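PDB 3GGY: vacuolar protein sorting-associated protein IST1 from Saccharomyces cerevisiae, which takes part in multivesicular body cargo sorting, binding DID2 and VPS4, regulating VPS4 recruitment to ESCRT-III and lowering VPS4 ATPase activity, and is represented here by its N-terminal domain. Local coordinates for residues N88-S91 with Q95-K98; G104-I109 with H148-E153; E74-L79 with I109-Y114; L16-Q21 with V122-Q127. All blocks are in the same frame, centred on the assembly; numbering follows the deposited sequence.

Interaction 1: N88-S91 with Q95-K98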
loop_
_atom_site.group_PDB
_atom_site.type_symbol
_atom_site.label_atom_id
_atom_site.label_comp_id
_atom_site.label_asym_id
_atom_site.label_seq_id
_atom_site.Cartn_x
_atom_site.Cartn_y
_atom_site.Cartn_z
ATOM N N ASN A 88 20.296 9.222 -10.834
ATOM C CA ASN A 88 20.687 9.613 -12.177
ATOM C C ASN A 88 21.983 8.927 -12.602
ATOM O O ASN A 88 22.262 8.801 -13.791
ATOM C CB ASN A 88 20.849 11.131 -12.250
ATOM C CG ASN A 88 21.192 11.612 -13.640
ATOM O OD1 ASN A 88 20.483 11.314 -14.604
ATOM N ND2 ASN A 88 22.280 12.364 -13.754
ATOM N N ASP A 89 22.766 8.475 -11.626
ATOM C CA ASP A 89 24.032 7.807 -11.916
ATOM C C ASP A 89 23.929 6.285 -11.873
ATOM O O ASP A 89 24.943 5.595 -11.755
ATOM C CB ASP A 89 25.111 8.267 -10.930
ATOM C CG ASP A 89 25.360 9.761 -10.995
ATOM O OD1 ASP A 89 25.467 10.299 -12.117
ATOM O OD2 ASP A 89 25.458 10.396 -9.925
ATOM N N ILE A 90 22.709 5.763 -11.967
ATOM C CA ILE A 90 22.491 4.318 -11.943
ATOM C C ILE A 90 22.071 3.839 -13.329
ATOM O O ILE A 90 21.038 4.260 -13.853
ATOM C CB ILE A 90 21.396 3.936 -10.927
ATOM C CG1 ILE A 90 21.742 4.509 -9.551
ATOM C CG2 ILE A 90 21.281 2.420 -10.831
ATOM C CD1 ILE A 90 20.652 4.322 -8.515
ATOM N N SER A 91 22.875 2.959 -13.922
ATOM C CA SER A 91 22.579 2.447 -15.254
ATOM C C SER A 91 22.430 0.928 -15.299
ATOM O O SER A 91 21.975 0.376 -16.301
ATOM C CB SER A 91 23.673 2.883 -16.234
ATOM O OG SER A 91 24.948 2.427 -15.811
ATOM N N GLN A 95 24.714 -2.107 -9.945
ATOM C CA GLN A 95 24.981 -0.887 -9.194
ATOM C C GLN A 95 23.891 -0.662 -8.153
ATOM O O GLN A 95 24.171 -0.374 -6.990
ATOM C CB GLN A 95 25.038 0.314 -10.139
ATOM C CG GLN A 95 26.181 0.273 -11.142
ATOM C CD GLN A 95 26.152 1.454 -12.092
ATOM O OE1 GLN A 95 25.160 1.686 -12.779
ATOM N NE2 GLN A 95 27.245 2.206 -12.136
ATOM N N LEU A 96 22.642 -0.808 -8.580
ATOM C CA LEU A 96 21.505 -0.617 -7.695
ATOM C C LEU A 96 21.573 -1.515 -6.464
ATOM O O LEU A 96 21.399 -1.051 -5.339
ATOM C CB LEU A 96 20.206 -0.888 -8.463
ATOM C CG LEU A 96 18.882 -0.606 -7.753
ATOM C CD1 LEU A 96 18.758 0.883 -7.466
ATOM C CD2 LEU A 96 17.733 -1.077 -8.628
ATOM N N VAL A 97 21.849 -2.799 -6.676
ATOM C CA VAL A 97 21.901 -3.761 -5.583
ATOM C C VAL A 97 23.144 -3.711 -4.698
ATOM O O VAL A 97 23.050 -3.922 -3.488
ATOM C CB VAL A 97 21.735 -5.202 -6.125
ATOM C CG1 VAL A 97 21.821 -6.203 -4.990
ATOM C CG2 VAL A 97 20.396 -5.334 -6.834
ATOM N N LYS A 98 24.300 -3.425 -5.284
ATOM C CA LYS A 98 25.529 -3.385 -4.502
ATOM C C LYS A 98 25.917 -2.014 -3.961
ATOM O O LYS A 98 26.506 -1.918 -2.884
ATOM C CB LYS A 98 26.688 -3.964 -5.316
ATOM C CG LYS A 98 26.574 -5.463 -5.535
ATOM C CD LYS A 98 27.852 -6.056 -6.099
ATOM C CE LYS A 98 27.756 -7.573 -6.160
ATOM N NZ LYS A 98 29.034 -8.201 -6.590
#
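I90 in the loop and Q95 in the first turn of helix 93-99 bring their CA atoms to 6.4 Å, as the chain leaving helix 84-87 turns back past the start of the next helix. Q95 supplies the polar link. Its CG lies beside its own backbone N (chi1 -64°) and the chain runs extended beyond CG, which carries the amide up to S91. There Q95 OE1 accepts S91 N at 2.9 Å in a nearly straight bond, 166° at the hydrogen. The donor sits almost in line with the Q95 carbonyl bond. S91 OG is 3.1 Å from Q95 OE1, but its proton has another acceptor within range. T92 N, just before helix 93-99, also donates to Q95 OE1. The apolar link lies beside it: I90 CD1 meets L96 CD1 at 4.1 Å, the two side chains slanting across each other. L96 continues onto I105 of helix 105-115. With two consecutive backbone N-H groups directed at one amide oxygen, the loop is tied to the helix start and the rotation of the Q95 amide is restrained, while I90 and L96 bury the apolar side.

Interaction 2: G104-I109 with H148-E153; sequences GINEAI and HIDVPE
N106 and E107, in the first turn of helix 105-115, face D150 and P152 in the type II beta turn and helix-start region that joins helices 138-147 and 153-159 of this ESCRT-III-like domain. The turn spans H148 to V151, closed by V151 N to H148 O, and D150 holds its third position with positive phi. P152 follows as the N-cap of helix 153-159. The polar contact is a bond from N106 ND2 to D150 OD2 of 3.3 Å, with 158° at the hydrogen. The amide and carboxylate planes stand perpendicular. D150 OD2 lies nearly in the N106 amide plane, whereas the donor reaches the anti side of that oxygen, tilted well out of the carboxylate plane. N106 OD1 is engaged by R110 NE, which fixes the amide from its other end. E107 makes the apolar contact with its stem. Its CG is anti to its backbone N (chi1 -178°), which brings it obliquely against the proline ring, while the extended chain carries OE2 on to a hydrogen bond with Y76 OH in helix 50-82. The approach is tight: E107 CG stands 3.3 Å from P152 CG, and E107 CD is 3.8 Å from the same ring carbon.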
loop_
_atom_site.group_PDB
_atom_site.type_symbol
_atom_site.label_atom_id
_atom_site.label_comp_id
_atom_site.label_asym_id
_atom_site.label_seq_id
_atom_site.Cartn_x
_atom_site.Cartn_y
_atom_site.Cartn_z
ATOM N N GLY A 104 18.865 2.830 0.833
ATOM C CA GLY A 104 17.485 2.382 0.706
ATOM C C GLY A 104 16.832 2.534 -0.655
ATOM O O GLY A 104 15.635 2.263 -0.808
ATOM N N ILE A 105 17.601 2.955 -1.651
ATOM C CA ILE A 105 17.058 3.147 -2.989
ATOM C C ILE A 105 16.613 1.838 -3.637
ATOM O O ILE A 105 15.516 1.760 -4.193
ATOM C CB ILE A 105 18.081 3.864 -3.897
ATOM C CG1 ILE A 105 18.322 5.279 -3.362
ATOM C CG2 ILE A 105 17.577 3.912 -5.337
ATOM C CD1 ILE A 105 19.374 6.070 -4.119
ATOM N N ASN A 106 17.451 0.810 -3.559
ATOM C CA ASN A 106 17.110 -0.487 -4.154
ATOM C C ASN A 106 15.718 -0.938 -3.720
ATOM O O ASN A 106 14.854 -1.251 -4.546
ATOM C CB ASN A 106 18.136 -1.544 -3.738
ATOM C CG ASN A 106 17.920 -2.875 -4.436
ATOM O OD1 ASN A 106 17.853 -2.938 -5.661
ATOM N ND2 ASN A 106 17.821 -3.945 -3.658
ATOM N N GLU A 107 15.519 -0.966 -2.408
ATOM C CA GLU A 107 14.268 -1.367 -1.791
ATOM C C GLU A 107 13.101 -0.463 -2.186
ATOM O O GLU A 107 12.014 -0.940 -2.506
ATOM C CB GLU A 107 14.455 -1.338 -0.277
ATOM C CG GLU A 107 13.266 -1.772 0.530
ATOM C CD GLU A 107 13.544 -1.679 2.012
ATOM O OE1 GLU A 107 14.584 -2.217 2.454
ATOM O OE2 GLU A 107 12.728 -1.075 2.732
ATOM N N ALA A 108 13.333 0.845 -2.156
ATOM C CA ALA A 108 12.290 1.805 -2.488
ATOM C C ALA A 108 11.772 1.709 -3.924
ATOM O O ALA A 108 10.562 1.658 -4.145
ATOM C CB ALA A 108 12.784 3.223 -2.210
ATOM N N ILE A 109 12.678 1.685 -4.896
ATOM C CA ILE A 109 12.266 1.623 -6.293
ATOM C C ILE A 109 11.604 0.288 -6.633
ATOM O O ILE A 109 10.612 0.249 -7.360
ATOM C CB ILE A 109 13.460 1.868 -7.242
ATOM C CG1 ILE A 109 12.958 2.040 -8.674
ATOM C CG2 ILE A 109 14.451 0.721 -7.144
ATOM C CD1 ILE A 109 12.094 3.285 -8.871
ATOM N N HIS A 148 9.289 -10.745 -8.091
ATOM C CA HIS A 148 9.429 -9.923 -6.885
ATOM C C HIS A 148 10.833 -9.936 -6.272
ATOM O O HIS A 148 10.999 -9.964 -5.051
ATOM C CB HIS A 148 8.376 -10.276 -5.818
ATOM C CG HIS A 148 8.412 -11.697 -5.353
ATOM N ND1 HIS A 148 7.756 -12.714 -6.013
ATOM C CD2 HIS A 148 9.008 -12.268 -4.279
ATOM C CE1 HIS A 148 7.944 -13.850 -5.363
ATOM N NE2 HIS A 148 8.699 -13.606 -4.308
ATOM N N ILE A 149 11.839 -9.870 -7.135
ATOM C CA ILE A 149 13.230 -9.876 -6.691
ATOM C C ILE A 149 13.529 -8.662 -5.813
ATOM O O ILE A 149 13.306 -7.514 -6.211
ATOM C CB ILE A 149 14.196 -9.881 -7.889
ATOM C CG1 ILE A 149 13.984 -11.157 -8.713
ATOM C CG2 ILE A 149 15.639 -9.781 -7.409
ATOM C CD1 ILE A 149 14.121 -12.438 -7.911
ATOM N N ASP A 150 14.026 -8.945 -4.613
ATOM C CA ASP A 150 14.382 -7.925 -3.632
ATOM C C ASP A 150 13.236 -7.031 -3.159
ATOM O O ASP A 150 13.474 -5.945 -2.624
ATOM C CB ASP A 150 15.538 -7.070 -4.150
ATOM C CG ASP A 150 16.880 -7.769 -4.023
ATOM O OD1 ASP A 150 16.892 -8.941 -3.593
ATOM O OD2 ASP A 150 17.915 -7.146 -4.355
ATOM N N VAL A 151 12.000 -7.480 -3.349
ATOM C CA VAL A 151 10.849 -6.719 -2.865
ATOM C C VAL A 151 10.640 -7.170 -1.413
ATOM O O VAL A 151 10.527 -8.367 -1.135
ATOM C CB VAL A 151 9.567 -7.020 -3.679
ATOM C CG1 VAL A 151 8.370 -6.271 -3.069
ATOM C CG2 VAL A 151 9.755 -6.582 -5.125
ATOM N N PRO A 152 10.593 -6.216 -0.470
ATOM C CA PRO A 152 10.403 -6.497 0.959
ATOM C C PRO A 152 9.200 -7.384 1.238
ATOM O O PRO A 152 8.136 -7.219 0.641
ATOM C CB PRO A 152 10.234 -5.105 1.567
ATOM C CG PRO A 152 11.022 -4.240 0.662
ATOM C CD PRO A 152 10.672 -4.766 -0.708
ATOM N N GLU A 153 9.373 -8.325 2.156
ATOM C CA GLU A 153 8.296 -9.226 2.517
ATOM C C GLU A 153 7.062 -8.438 2.965
ATOM O O GLU A 153 5.937 -8.814 2.648
ATOM C CB GLU A 153 8.754 -10.160 3.638
ATOM C CG GLU A 153 7.835 -11.341 3.862
ATOM C CD GLU A 153 7.742 -12.229 2.641
ATOM O OE1 GLU A 153 8.803 -12.650 2.134
ATOM O OE2 GLU A 153 6.611 -12.508 2.186
#

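Interaction 3: E74-L79 with I109-Y114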
loop_
_atom_site.group_PDB
_atom_site.type_symbol
_atom_site.label_atom_id
_atom_site.label_comp_id
_atom_site.label_asym_id
_atom_site.label_seq_id
_atom_site.Cartn_x
_atom_site.Cartn_y
_atom_site.Cartn_z
ATOM N N GLU A 74 4.380 5.954 0.232
ATOM C CA GLU A 74 4.575 7.398 0.279
ATOM C C GLU A 74 5.985 7.671 0.785
ATOM O O GLU A 74 6.694 8.513 0.240
ATOM C CB GLU A 74 3.570 8.058 1.228
ATOM C CG GLU A 74 3.680 9.581 1.260
ATOM C CD GLU A 74 3.035 10.207 2.488
ATOM O OE1 GLU A 74 2.041 9.647 2.999
ATOM O OE2 GLU A 74 3.520 11.271 2.934
ATOM N N LEU A 75 6.381 6.958 1.837
ATOM C CA LEU A 75 7.710 7.121 2.404
ATOM C C LEU A 75 8.784 6.738 1.399
ATOM O O LEU A 75 9.808 7.408 1.308
ATOM C CB LEU A 75 7.867 6.288 3.681
ATOM C CG LEU A 75 7.105 6.785 4.910
ATOM C CD1 LEU A 75 7.597 6.012 6.123
ATOM C CD2 LEU A 75 7.336 8.282 5.110
ATOM N N TYR A 76 8.556 5.667 0.637
ATOM C CA TYR A 76 9.539 5.261 -0.361
ATOM C C TYR A 76 9.688 6.342 -1.426
ATOM O O TYR A 76 10.787 6.599 -1.915
ATOM C CB TYR A 76 9.140 3.940 -1.037
ATOM C CG TYR A 76 9.414 2.688 -0.224
ATOM C CD1 TYR A 76 10.583 2.555 0.528
ATOM C CD2 TYR A 76 8.528 1.609 -0.256
ATOM C CE1 TYR A 76 10.863 1.383 1.226
ATOM C CE2 TYR A 76 8.799 0.433 0.432
ATOM C CZ TYR A 76 9.967 0.324 1.171
ATOM O OH TYR A 76 10.234 -0.844 1.846
ATOM N N CYS A 77 8.577 6.966 -1.804
ATOM C CA CYS A 77 8.614 8.027 -2.804
ATOM C C CYS A 77 9.407 9.220 -2.296
ATOM O O CYS A 77 10.177 9.823 -3.038
ATOM C CB CYS A 77 7.205 8.495 -3.155
ATOM S SG CYS A 77 6.334 7.383 -4.270
ATOM N N GLU A 78 9.198 9.569 -1.032
ATOM C CA GLU A 78 9.906 10.703 -0.449
ATOM C C GLU A 78 11.401 10.418 -0.390
ATOM O O GLU A 78 12.221 11.311 -0.622
ATOM C CB GLU A 78 9.344 11.007 0.942
ATOM C CG GLU A 78 7.855 11.322 0.897
ATOM C CD GLU A 78 7.267 11.641 2.254
ATOM O OE1 GLU A 78 7.559 10.901 3.216
ATOM O OE2 GLU A 78 6.502 12.624 2.356
ATOM N N LEU A 79 11.749 9.169 -0.100
ATOM C CA LEU A 79 13.148 8.759 -0.027
ATOM C C LEU A 79 13.816 8.963 -1.381
ATOM O O LEU A 79 14.867 9.604 -1.480
ATOM C CB LEU A 79 13.241 7.288 0.391
ATOM C CG LEU A 79 14.634 6.656 0.485
ATOM C CD1 LEU A 79 14.552 5.389 1.312
ATOM C CD2 LEU A 79 15.183 6.357 -0.902
ATOM N N ILE A 109 12.678 1.685 -4.896
ATOM C CA ILE A 109 12.266 1.623 -6.293
ATOM C C ILE A 109 11.604 0.288 -6.633
ATOM O O ILE A 109 10.612 0.249 -7.360
ATOM C CB ILE A 109 13.460 1.868 -7.242
ATOM C CG1 ILE A 109 12.958 2.040 -8.674
ATOM C CG2 ILE A 109 14.451 0.721 -7.144
ATOM C CD1 ILE A 109 12.094 3.285 -8.871
ATOM N N ARG A 110 12.143 -0.808 -6.102
ATOM C CA ARG A 110 11.561 -2.119 -6.363
ATOM C C ARG A 110 10.150 -2.215 -5.790
ATOM O O ARG A 110 9.252 -2.746 -6.435
ATOM C CB ARG A 110 12.436 -3.220 -5.763
ATOM C CG ARG A 110 13.735 -3.433 -6.520
ATOM C CD ARG A 110 14.614 -4.455 -5.826
ATOM N NE ARG A 110 15.865 -4.616 -6.558
ATOM C CZ ARG A 110 16.018 -5.407 -7.613
ATOM N NH1 ARG A 110 15.002 -6.131 -8.060
ATOM N NH2 ARG A 110 17.182 -5.438 -8.250
ATOM N N SER A 111 9.953 -1.689 -4.583
ATOM C CA SER A 111 8.640 -1.745 -3.957
ATOM C C SER A 111 7.591 -0.950 -4.725
ATOM O O SER A 111 6.448 -1.386 -4.861
ATOM C CB SER A 111 8.717 -1.244 -2.510
ATOM O OG SER A 111 9.529 -2.112 -1.723
ATOM N N LEU A 112 7.975 0.217 -5.227
ATOM C CA LEU A 112 7.040 1.054 -5.972
ATOM C C LEU A 112 6.643 0.416 -7.294
ATOM O O LEU A 112 5.484 0.478 -7.701
ATOM C CB LEU A 112 7.659 2.432 -6.197
ATOM C CG LEU A 112 7.711 3.249 -4.904
ATOM C CD1 LEU A 112 8.623 4.457 -5.088
ATOM C CD2 LEU A 112 6.304 3.691 -4.520
ATOM N N ILE A 113 7.599 -0.216 -7.962
ATOM C CA ILE A 113 7.301 -0.872 -9.228
ATOM C C ILE A 113 6.407 -2.090 -8.984
ATOM O O ILE A 113 5.449 -2.328 -9.723
ATOM C CB ILE A 113 8.607 -1.287 -9.937
ATOM C CG1 ILE A 113 9.321 -0.022 -10.425
ATOM C CG2 ILE A 113 8.314 -2.229 -11.102
ATOM C CD1 ILE A 113 10.710 -0.269 -10.998
ATOM N N TYR A 114 6.715 -2.853 -7.939
ATOM C CA TYR A 114 5.924 -4.024 -7.594
ATOM C C TYR A 114 4.494 -3.635 -7.247
ATOM O O TYR A 114 3.548 -4.374 -7.533
ATOM C CB TYR A 114 6.540 -4.749 -6.389
ATOM C CG TYR A 114 5.797 -6.009 -6.026
ATOM C CD1 TYR A 114 5.986 -7.181 -6.752
ATOM C CD2 TYR A 114 4.849 -6.017 -5.004
ATOM C CE1 TYR A 114 5.249 -8.329 -6.477
ATOM C CE2 TYR A 114 4.107 -7.163 -4.720
ATOM C CZ TYR A 114 4.312 -8.313 -5.463
ATOM O OH TYR A 114 3.581 -9.447 -5.197
#
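Y76 and S111 form the aromatic part of this buried crossing: the S111 CB approaches obliquely, toward the CE2 and CD2 side of the ring, at 3.4 Å from Y76 CE2 and 3.6 Å from Y76 CD2. S111 OG stands equally near Y76 CE2, 3.4 Å away, yet its hydrogen bond goes back along its own helix to E107 O, leaving only packing between serine and ring. P152 and I155 also touch both residues. The two helices, part of the ESCRT-III-like helical bundle, pass 9.5 Å apart at their segment axes and run closer to antiparallel than to parallel, at 131°. Helix 50-82 is the second arm of the long hairpin begun by helix 8-46, and helix 105-115 lies against it. The remaining contacts are apolar and centre on L112. Its CG sits beside the backbone N (chi1 -72°), directing the forked end across to helix 50-82. L112 CD1 lies 4.1 Å from Y76 CB and 3.8 Å from C77 SG. L112 CD2 reaches the same sulfur at 3.7 Å, and the fork thus presents both methyls to one side of C77 SG. From there C77 continues onto C19 and I20 of helix 8-46, and L112 onto L125 and L128 of helix 125-135.

Interaction 4: L16-Q21 with V122-Q127; sequences LKMCIQ and VKELSQ
C19 and E124 bury the larger shares of this contact, with M18 adding a smaller one, where helix 8-46 meets the chain entering helix 125-135; the CA atoms of C19 and E124 are 5.9 Å apart. C19 points its sulfur into the angle between E124 and L125. C19 SG lies 3.7 Å from E124 CB, 3.8 Å from the carbonyl carbon E124 C and 3.9 Å from L125 CD2, so it meets backbone and side chain alike. The residue also touches C77 of helix 50-82, which places it at the junction of three helices. E124 lies in the type I beta turn from V122 to L125. Its CG lies beside the backbone N (chi1 -67°), against the methionine stem; the bend at chi2 (63°) then turns CD and the carboxylate. E124 CG is 3.3 Å from M18 CG, a close approach of two carbons whose chains slant over each other. E124 CD, at 3.8 Å from M18 CG, rests on the same methylene, while the carboxylate continues to a salt bridge between its OE1 and NH1 of R22, one turn along helix 8-46. Within the segment 122-127, two donors grip K123 O: S126 N, and S126 OG at 2.7 Å from K123 O. E124 thus divides its roles: its methylenes pack on C19 and M18, while the ion pair with R22 ties the same turn to helix 8-46. Carbon and sulfur packing fits the two pieces together, and the charged link probably helps hold the glutamate's rotation.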
loop_
_atom_site.group_PDB
_atom_site.type_symbol
_atom_site.label_atom_id
_atom_site.label_comp_id
_atom_site.label_asym_id
_atom_site.label_seq_id
_atom_site.Cartn_x
_atom_site.Cartn_y
_atom_site.Cartn_z
ATOM N N LEU A 16 7.785 11.506 -9.157
ATOM C CA LEU A 16 7.789 11.245 -7.724
ATOM C C LEU A 16 6.926 12.244 -6.960
ATOM O O LEU A 16 6.209 11.869 -6.036
ATOM C CB LEU A 16 9.220 11.262 -7.189
ATOM C CG LEU A 16 10.092 10.075 -7.614
ATOM C CD1 LEU A 16 11.536 10.317 -7.217
ATOM C CD2 LEU A 16 9.572 8.800 -6.959
ATOM N N LYS A 17 6.983 13.513 -7.351
ATOM C CA LYS A 17 6.181 14.521 -6.668
ATOM C C LYS A 17 4.690 14.254 -6.834
ATOM O O LYS A 17 3.917 14.406 -5.886
ATOM C CB LYS A 17 6.526 15.924 -7.185
ATOM C CG LYS A 17 7.852 16.450 -6.665
ATOM C CD LYS A 17 8.112 17.873 -7.147
ATOM C CE LYS A 17 9.423 18.409 -6.596
ATOM N NZ LYS A 17 9.410 18.497 -5.108
ATOM N N MET A 18 4.288 13.851 -8.035
ATOM C CA MET A 18 2.887 13.560 -8.310
ATOM C C MET A 18 2.480 12.297 -7.560
ATOM O O MET A 18 1.378 12.215 -7.017
ATOM C CB MET A 18 2.664 13.369 -9.813
ATOM C CG MET A 18 1.221 13.086 -10.212
ATOM S SD MET A 18 0.126 14.527 -10.179
ATOM C CE MET A 18 -0.648 14.359 -8.599
ATOM N N CYS A 19 3.365 11.304 -7.529
ATOM C CA CYS A 19 3.047 10.071 -6.814
ATOM C C CYS A 19 2.809 10.362 -5.338
ATOM O O CYS A 19 1.892 9.815 -4.732
ATOM C CB CYS A 19 4.173 9.049 -6.958
ATOM S SG CYS A 19 4.214 8.253 -8.575
ATOM N N ILE A 20 3.634 11.229 -4.761
ATOM C CA ILE A 20 3.486 11.579 -3.353
ATOM C C ILE A 20 2.146 12.267 -3.091
ATOM O O ILE A 20 1.455 11.948 -2.125
ATOM C CB ILE A 20 4.645 12.487 -2.890
ATOM C CG1 ILE A 20 5.950 11.683 -2.884
ATOM C CG2 ILE A 20 4.360 13.039 -1.499
ATOM C CD1 ILE A 20 7.181 12.504 -2.582
ATOM N N GLN A 21 1.773 13.199 -3.960
ATOM C CA GLN A 21 0.509 13.904 -3.790
ATOM C C GLN A 21 -0.682 12.958 -3.944
ATOM O O GLN A 21 -1.639 13.024 -3.170
ATOM C CB GLN A 21 0.404 15.052 -4.792
ATOM C CG GLN A 21 1.382 16.201 -4.533
ATOM C CD GLN A 21 1.248 16.801 -3.137
ATOM O OE1 GLN A 21 1.848 16.315 -2.173
ATOM N NE2 GLN A 21 0.453 17.859 -3.023
ATOM N N VAL A 122 -3.459 4.998 -8.169
ATOM C CA VAL A 122 -2.379 5.950 -8.415
ATOM C C VAL A 122 -1.697 5.545 -9.721
ATOM O O VAL A 122 -0.704 4.820 -9.722
ATOM C CB VAL A 122 -1.347 5.950 -7.265
ATOM C CG1 VAL A 122 -0.232 6.946 -7.559
ATOM C CG2 VAL A 122 -2.035 6.310 -5.959
ATOM N N LYS A 123 -2.245 6.024 -10.835
ATOM C CA LYS A 123 -1.721 5.696 -12.158
ATOM C C LYS A 123 -0.270 6.069 -12.407
ATOM O O LYS A 123 0.434 5.358 -13.120
ATOM C CB LYS A 123 -2.583 6.348 -13.245
ATOM C CG LYS A 123 -4.010 5.851 -13.281
ATOM C CD LYS A 123 -4.780 6.463 -14.441
ATOM C CE LYS A 123 -6.257 6.127 -14.342
ATOM N NZ LYS A 123 -6.839 6.633 -13.066
ATOM N N GLU A 124 0.172 7.183 -11.835
ATOM C CA GLU A 124 1.541 7.652 -12.025
ATOM C C GLU A 124 2.627 6.645 -11.659
ATOM O O GLU A 124 3.750 6.749 -12.144
ATOM C CB GLU A 124 1.774 8.944 -11.236
ATOM C CG GLU A 124 0.985 10.154 -11.728
ATOM C CD GLU A 124 -0.518 9.973 -11.617
ATOM O OE1 GLU A 124 -0.985 9.452 -10.581
ATOM O OE2 GLU A 124 -1.236 10.367 -12.563
ATOM N N LEU A 125 2.315 5.673 -10.808
ATOM C CA LEU A 125 3.327 4.691 -10.436
ATOM C C LEU A 125 3.855 3.959 -11.667
ATOM O O LEU A 125 5.024 3.573 -11.709
ATOM C CB LEU A 125 2.765 3.679 -9.428
ATOM C CG LEU A 125 2.453 4.192 -8.018
ATOM C CD1 LEU A 125 1.744 3.102 -7.234
ATOM C CD2 LEU A 125 3.738 4.621 -7.310
ATOM N N SER A 126 3.001 3.775 -12.672
ATOM C CA SER A 126 3.421 3.085 -13.894
ATOM C C SER A 126 4.545 3.848 -14.589
ATOM O O SER A 126 5.369 3.261 -15.291
ATOM C CB SER A 126 2.235 2.910 -14.854
ATOM O OG SER A 126 1.693 4.161 -15.239
ATOM N N GLN A 127 4.577 5.160 -14.388
ATOM C CA GLN A 127 5.611 5.998 -14.983
ATOM C C GLN A 127 6.980 5.664 -14.401
ATOM O O GLN A 127 7.997 5.798 -15.081
ATOM C CB GLN A 127 5.298 7.476 -14.740
ATOM C CG GLN A 127 4.195 8.031 -15.618
ATOM C CD GLN A 127 3.690 9.373 -15.124
ATOM O OE1 GLN A 127 4.472 10.226 -14.702
ATOM N NE2 GLN A 127 2.377 9.568 -15.181
#

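In the fold
Interaction 3 alone is fully buried, about 10 Å between centres from interaction 4 and 8 Å from interaction 2; interactions 1, 2 and 4 are partly buried. It shares helix 105-115 with interaction 2 and packs against both sides of interaction 4, so helices 8-46, 50-82, 105-115 and 125-135 pack continuously. Interactions 3 and 4 are carried by methyls, methylenes, sulfur and a ring, with polar ends satisfied by other residues. Interactions 1 and 2 lie at loops next to helix starts, and each combines an amide hydrogen bond with apolar packing. L96 and V97 pack on N106, joining the pair. Interaction 1 is the outermost, nested within the loop closed by interaction 3.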